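Local coordinates for cellulase (Clostridium cellulovorans, PDB 6UI3), which probably hydrolyses beta-1,4-glucan linkages of cellulose and related plant polysaccharides, as the family 5 endoglucanase domain of a larger secreted, dockerin-bearing enzyme of broad specificity, at residues R87-V92 with K139-K144; P178-R181 with N186-K189. All blocks are in the same frame, centred on the assembly; numbering follows the deposited sequence. Where two conformers were deposited one is given.

How the contacts relate
From the N terminus, the chain runs through the first two strands of the eight-stranded barrel into helix 82-96, which supplies the first half of contact 1. Strand 101-105 and helix 120-137 follow before the chain returns at K139-K144, the loop leading into strand 145-148, so contact 1 joins two neighbouring beta-alpha units. Helix 163-182 then opens contact 2, which closes within a few residues over the turn into strand 192-195. The contacts are in series, neither nested nor crossed, with centres about 15 Å apart. Their loops touch directly: N186 N lies 3.0 Å from K139 O and N186 ND2 3.0 Å from Y141 O, both probable hydrogen bonds.

Contact 1 (R87-V92 with K139-K144); sequences RVETVV and KDYSDK
The Y141 ring meets the carboxylate of E89 at its edge, OE2 lying near the ring plane beside the hydroxyl, while V92 CG1 approaches obliquely, 4.3 Å from Y141 CE2. The two planar groups are turned 53° against each other. This contact belongs to the outer layer of a TIM barrel: it joins helix 82-96 to the loop that carries the chain from helix 120-137 into strand 145-148. Its one hydrogen bond across the segments is short, from Y141 OH to E89 OE2 at 2.5 Å, and uses the anti lone pair of the carboxylate oxygen. E89 reaches the phenol with an extended chain, CG anti to the backbone N (chi1 178°), and crosses the tyrosine side chain at about a right angle. The same reach brings E89 CG to 3.2 Å from Y141 OH. The other carboxylate oxygen, OE1, is bonded to H137 at the end of helix 120-137, so two different groups fix the rotation of the carboxylate. V92 points toward the loop from the buried side of its helix, where it also touches A102 and V104 of strand 101-105, and Y141 packs on L96 of the same helix. Just downstream, an ST turn shapes the approach to the strand, K144 N donating to S142 OG over 3.2 Å at an N-H...O angle of 157°.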
loop_
_atom_site.group_PDB
_atom_site.type_symbol
_atom_site.label_atom_id
_atom_site.label_comp_id
_atom_site.label_asym_id
_atom_site.label_seq_id
_atom_site.Cartn_x
_atom_site.Cartn_y
_atom_site.Cartn_z
ATOM N N ARG A 87 18.115 -0.921 6.995
ATOM C CA ARG A 87 17.034 -0.428 7.844
ATOM C C ARG A 87 15.681 -0.910 7.338
ATOM O O ARG A 87 14.829 -1.341 8.121
ATOM C CB ARG A 87 17.068 1.098 7.939
ATOM C CG ARG A 87 15.975 1.694 8.820
ATOM C CD ARG A 87 16.051 1.191 10.261
ATOM N NE ARG A 87 14.881 1.620 11.016
ATOM C CZ ARG A 87 14.393 0.995 12.080
ATOM N NH1 ARG A 87 14.984 -0.087 12.579
ATOM N NH2 ARG A 87 13.274 1.457 12.633
ATOM N N VAL A 88 15.451 -0.828 6.030
ATOM C CA VAL A 88 14.206 -1.336 5.462
ATOM C C VAL A 88 14.041 -2.808 5.821
ATOM O O VAL A 88 12.964 -3.243 6.241
ATOM C CB VAL A 88 14.164 -1.094 3.940
ATOM C CG1 VAL A 88 12.946 -1.755 3.345
ATOM C CG2 VAL A 88 14.183 0.401 3.620
ATOM N N GLU A 89 15.117 -3.590 5.671
ATOM C CA GLU A 89 15.075 -5.008 6.016
ATOM C C GLU A 89 14.751 -5.230 7.495
ATOM O O GLU A 89 13.989 -6.138 7.836
ATOM C CB GLU A 89 16.417 -5.635 5.645
ATOM C CG GLU A 89 16.533 -7.104 5.993
ATOM C CD GLU A 89 17.828 -7.734 5.511
ATOM O OE1 GLU A 89 18.829 -7.007 5.366
ATOM O OE2 GLU A 89 17.840 -8.964 5.280
ATOM N N THR A 90 15.325 -4.417 8.385
ATOM C CA THR A 90 15.027 -4.539 9.811
ATOM C C THR A 90 13.542 -4.332 10.077
ATOM O O THR A 90 12.929 -5.082 10.850
ATOM C CB THR A 90 15.884 -3.542 10.601
ATOM O OG1 THR A 90 17.272 -3.851 10.404
ATOM C CG2 THR A 90 15.558 -3.577 12.082
ATOM N N VAL A 91 12.947 -3.320 9.440
ATOM C CA VAL A 91 11.519 -3.054 9.624
ATOM C C VAL A 91 10.664 -4.162 9.012
ATOM O O VAL A 91 9.682 -4.600 9.625
ATOM C CB VAL A 91 11.172 -1.653 9.089
ATOM C CG1 VAL A 91 9.675 -1.409 9.167
ATOM C CG2 VAL A 91 11.927 -0.580 9.853
ATOM N N VAL A 92 11.028 -4.655 7.822
ATOM C CA VAL A 92 10.354 -5.825 7.255
ATOM C C VAL A 92 10.315 -6.942 8.286
ATOM O O VAL A 92 9.283 -7.596 8.490
ATOM C CB VAL A 92 11.047 -6.281 5.957
ATOM C CG1 VAL A 92 10.620 -7.688 5.546
ATOM C CG2 VAL A 92 10.741 -5.298 4.830
ATOM N N LYS A 139 15.847 -11.785 -2.163
ATOM C CA LYS A 139 15.383 -12.844 -3.059
ATOM C C LYS A 139 15.083 -14.155 -2.336
ATOM O O LYS A 139 14.272 -14.944 -2.835
ATOM C CB LYS A 139 16.343 -13.078 -4.235
ATOM C CG LYS A 139 17.706 -13.619 -3.881
ATOM C CD LYS A 139 18.537 -13.861 -5.141
ATOM C CE LYS A 139 19.981 -14.176 -4.803
ATOM N NZ LYS A 139 20.807 -14.297 -6.031
ATOM N N ASP A 140 15.711 -14.425 -1.191
ATOM C CA ASP A 140 15.416 -15.675 -0.480
ATOM C C ASP A 140 14.311 -15.529 0.568
ATOM O O ASP A 140 13.990 -16.505 1.257
ATOM C CB ASP A 140 16.692 -16.320 0.105
ATOM C CG ASP A 140 17.181 -15.682 1.396
ATOM O OD1 ASP A 140 16.545 -14.756 1.921
ATOM O OD2 ASP A 140 18.228 -16.147 1.918
ATOM N N TYR A 141 13.732 -14.340 0.723
ATOM C CA TYR A 141 12.730 -14.104 1.754
ATOM C C TYR A 141 11.439 -14.857 1.453
ATOM O O TYR A 141 11.077 -15.096 0.294
ATOM C CB TYR A 141 12.458 -12.598 1.864
ATOM C CG TYR A 141 13.329 -11.920 2.885
ATOM C CD1 TYR A 141 14.709 -11.814 2.711
ATOM C CD2 TYR A 141 12.777 -11.424 4.053
ATOM C CE1 TYR A 141 15.502 -11.234 3.675
ATOM C CE2 TYR A 141 13.546 -10.836 5.011
ATOM C CZ TYR A 141 14.913 -10.742 4.837
ATOM O OH TYR A 141 15.678 -10.175 5.836
ATOM N N SER A 142 10.736 -15.215 2.528
ATOM C CA SER A 142 9.497 -15.969 2.443
ATOM C C SER A 142 8.425 -15.222 1.648
ATOM O O SER A 142 8.513 -14.021 1.368
ATOM C CB SER A 142 8.944 -16.217 3.841
ATOM O OG SER A 142 8.311 -15.041 4.338
ATOM N N ASP A 143 7.366 -15.970 1.325
ATOM C CA ASP A 143 6.213 -15.474 0.592
ATOM C C ASP A 143 5.375 -14.480 1.375
ATOM O O ASP A 143 4.424 -13.932 0.810
ATOM C CB ASP A 143 5.344 -16.637 0.078
ATOM C CG ASP A 143 4.772 -17.511 1.178
ATOM O OD1 ASP A 143 4.747 -17.111 2.359
ATOM O OD2 ASP A 143 4.319 -18.633 0.853
ATOM N N LYS A 144 5.703 -14.201 2.629
ATOM C CA LYS A 144 5.008 -13.135 3.340
ATOM C C LYS A 144 5.556 -11.753 3.010
ATOM O O LYS A 144 4.921 -10.758 3.366
ATOM C CB LYS A 144 4.980 -13.412 4.835
ATOM C CG LYS A 144 4.014 -14.561 5.157
ATOM C CD LYS A 144 3.431 -14.460 6.541
ATOM C CE LYS A 144 2.397 -15.544 6.781
ATOM N NZ LYS A 144 3.031 -16.877 6.869
#

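Contact 2 (P178-R181 with N186-K189); sequences PVIR and NNAK
R181, N187 and A188 carry most of this contact, in which the side chain of an arginine near the end of helix 163-182 reaches over to the backbone of the short 3-10 turn that follows. R181 NH1 donates to N187 O at 2.9 Å with an N-H...O angle of 149°. The carbonyl oxygen sits at the edge of the guanidinium, in its plane, whereas the donor is tilted 26° from the plane of the carbonyl. A bend at chi2 (-66°) folds the arginine back alongside the turn, leaving R181 CD 3.6 Å from N187 O and 3.7 Å from A188 O. The same NH1 also bonds R190 O, and NE forms a salt bridge with D214; these further partners hold the guanidinium in place beyond the turn. N187 points its CB toward the helix, where it lies 3.5 Å from I180 O and 4.1 Å from I180 CG2, the two side chains crossing at about a right angle. Its buried amide is satisfied at both ends: OD1 accepts from R190 NE, while ND2 donates to T183 OG1 and to A135 O of helix 120-137. A188, exposed on the turn, touches the helix through CB, 4.0 Å from R181 O, although its CB bond is directed away from it. Within the turn, K189 N bonds N186 O at 3.0 Å. Together these bonds tie a tight alpha-to-beta connection at the helix C-terminal end, the link from helix 163-182 into barrel strand 192-195 in the repeating beta-alpha architecture of a TIM barrel.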
loop_
_atom_site.group_PDB
_atom_site.type_symbol
_atom_site.label_atom_id
_atom_site.label_comp_id
_atom_site.label_asym_id
_atom_site.label_seq_id
_atom_site.Cartn_x
_atom_site.Cartn_y
_atom_site.Cartn_z
ATOM N N PRO A 178 8.709 -8.540 -14.857
ATOM C CA PRO A 178 9.696 -9.550 -15.275
ATOM C C PRO A 178 11.093 -9.277 -14.746
ATOM O O PRO A 178 11.861 -10.224 -14.556
ATOM C CB PRO A 178 9.623 -9.553 -16.812
ATOM C CG PRO A 178 8.734 -8.446 -17.185
ATOM C CD PRO A 178 7.967 -7.979 -16.005
ATOM N N VAL A 179 11.465 -8.012 -14.527
ATOM C CA VAL A 179 12.756 -7.713 -13.906
ATOM C C VAL A 179 12.853 -8.387 -12.542
ATOM O O VAL A 179 13.850 -9.032 -12.210
ATOM C CB VAL A 179 12.967 -6.190 -13.807
ATOM C CG1 VAL A 179 14.033 -5.863 -12.766
ATOM C CG2 VAL A 179 13.338 -5.621 -15.161
ATOM N N ILE A 180 11.799 -8.267 -11.733
ATOM C CA ILE A 180 11.770 -8.929 -10.430
ATOM C C ILE A 180 11.839 -10.446 -10.592
ATOM O O ILE A 180 12.625 -11.121 -9.912
ATOM C CB ILE A 180 10.528 -8.490 -9.632
ATOM C CG1 ILE A 180 10.628 -7.005 -9.250
ATOM C CG2 ILE A 180 10.334 -9.364 -8.382
ATOM C CD1 ILE A 180 9.333 -6.365 -8.827
ATOM N N ARG A 181 11.036 -11.010 -11.501
ATOM C CA ARG A 181 11.001 -12.467 -11.655
ATOM C C ARG A 181 12.381 -13.017 -12.007
ATOM O O ARG A 181 12.785 -14.080 -11.521
ATOM C CB ARG A 181 10.012 -12.887 -12.753
ATOM C CG ARG A 181 8.554 -12.518 -12.557
ATOM C CD ARG A 181 7.983 -13.239 -11.401
ATOM N NE ARG A 181 6.582 -12.888 -11.178
ATOM C CZ ARG A 181 6.018 -12.840 -9.984
ATOM N NH1 ARG A 181 6.730 -13.111 -8.902
ATOM N NH2 ARG A 181 4.742 -12.505 -9.875
ATOM N N ASN A 186 13.012 -17.019 -4.657
ATOM C CA ASN A 186 11.624 -16.833 -4.259
ATOM C C ASN A 186 10.965 -15.686 -5.009
ATOM O O ASN A 186 9.733 -15.626 -5.067
ATOM C CB ASN A 186 11.519 -16.636 -2.744
ATOM C CG ASN A 186 11.595 -17.938 -1.985
ATOM O OD1 ASN A 186 11.659 -19.019 -2.577
ATOM N ND2 ASN A 186 11.613 -17.843 -0.666
ATOM N N ASN A 187 11.746 -14.792 -5.623
ATOM C CA ASN A 187 11.157 -13.711 -6.404
ATOM C C ASN A 187 10.418 -14.214 -7.635
ATOM O O ASN A 187 9.541 -13.511 -8.142
ATOM C CB ASN A 187 12.206 -12.687 -6.823
ATOM C CG ASN A 187 12.775 -11.937 -5.644
ATOM O OD1 ASN A 187 12.142 -11.816 -4.585
ATOM N ND2 ASN A 187 13.987 -11.448 -5.804
ATOM N N ALA A 188 10.746 -15.407 -8.118
ATOM C CA ALA A 188 10.013 -15.986 -9.241
ATOM C C ALA A 188 8.592 -16.387 -8.841
ATOM O O ALA A 188 7.756 -16.577 -9.726
ATOM C CB ALA A 188 10.772 -17.167 -9.847
ATOM N N LYS A 189 8.302 -16.499 -7.536
ATOM C CA LYS A 189 7.025 -16.998 -7.023
ATOM C C LYS A 189 6.344 -16.022 -6.064
ATOM O O LYS A 189 5.295 -16.349 -5.491
ATOM C CB LYS A 189 7.240 -18.335 -6.315
ATOM C CG LYS A 189 7.634 -19.458 -7.244
ATOM C CD LYS A 189 7.792 -20.755 -6.467
ATOM C CE LYS A 189 8.257 -21.894 -7.358
ATOM N NZ LYS A 189 8.427 -23.161 -6.589
#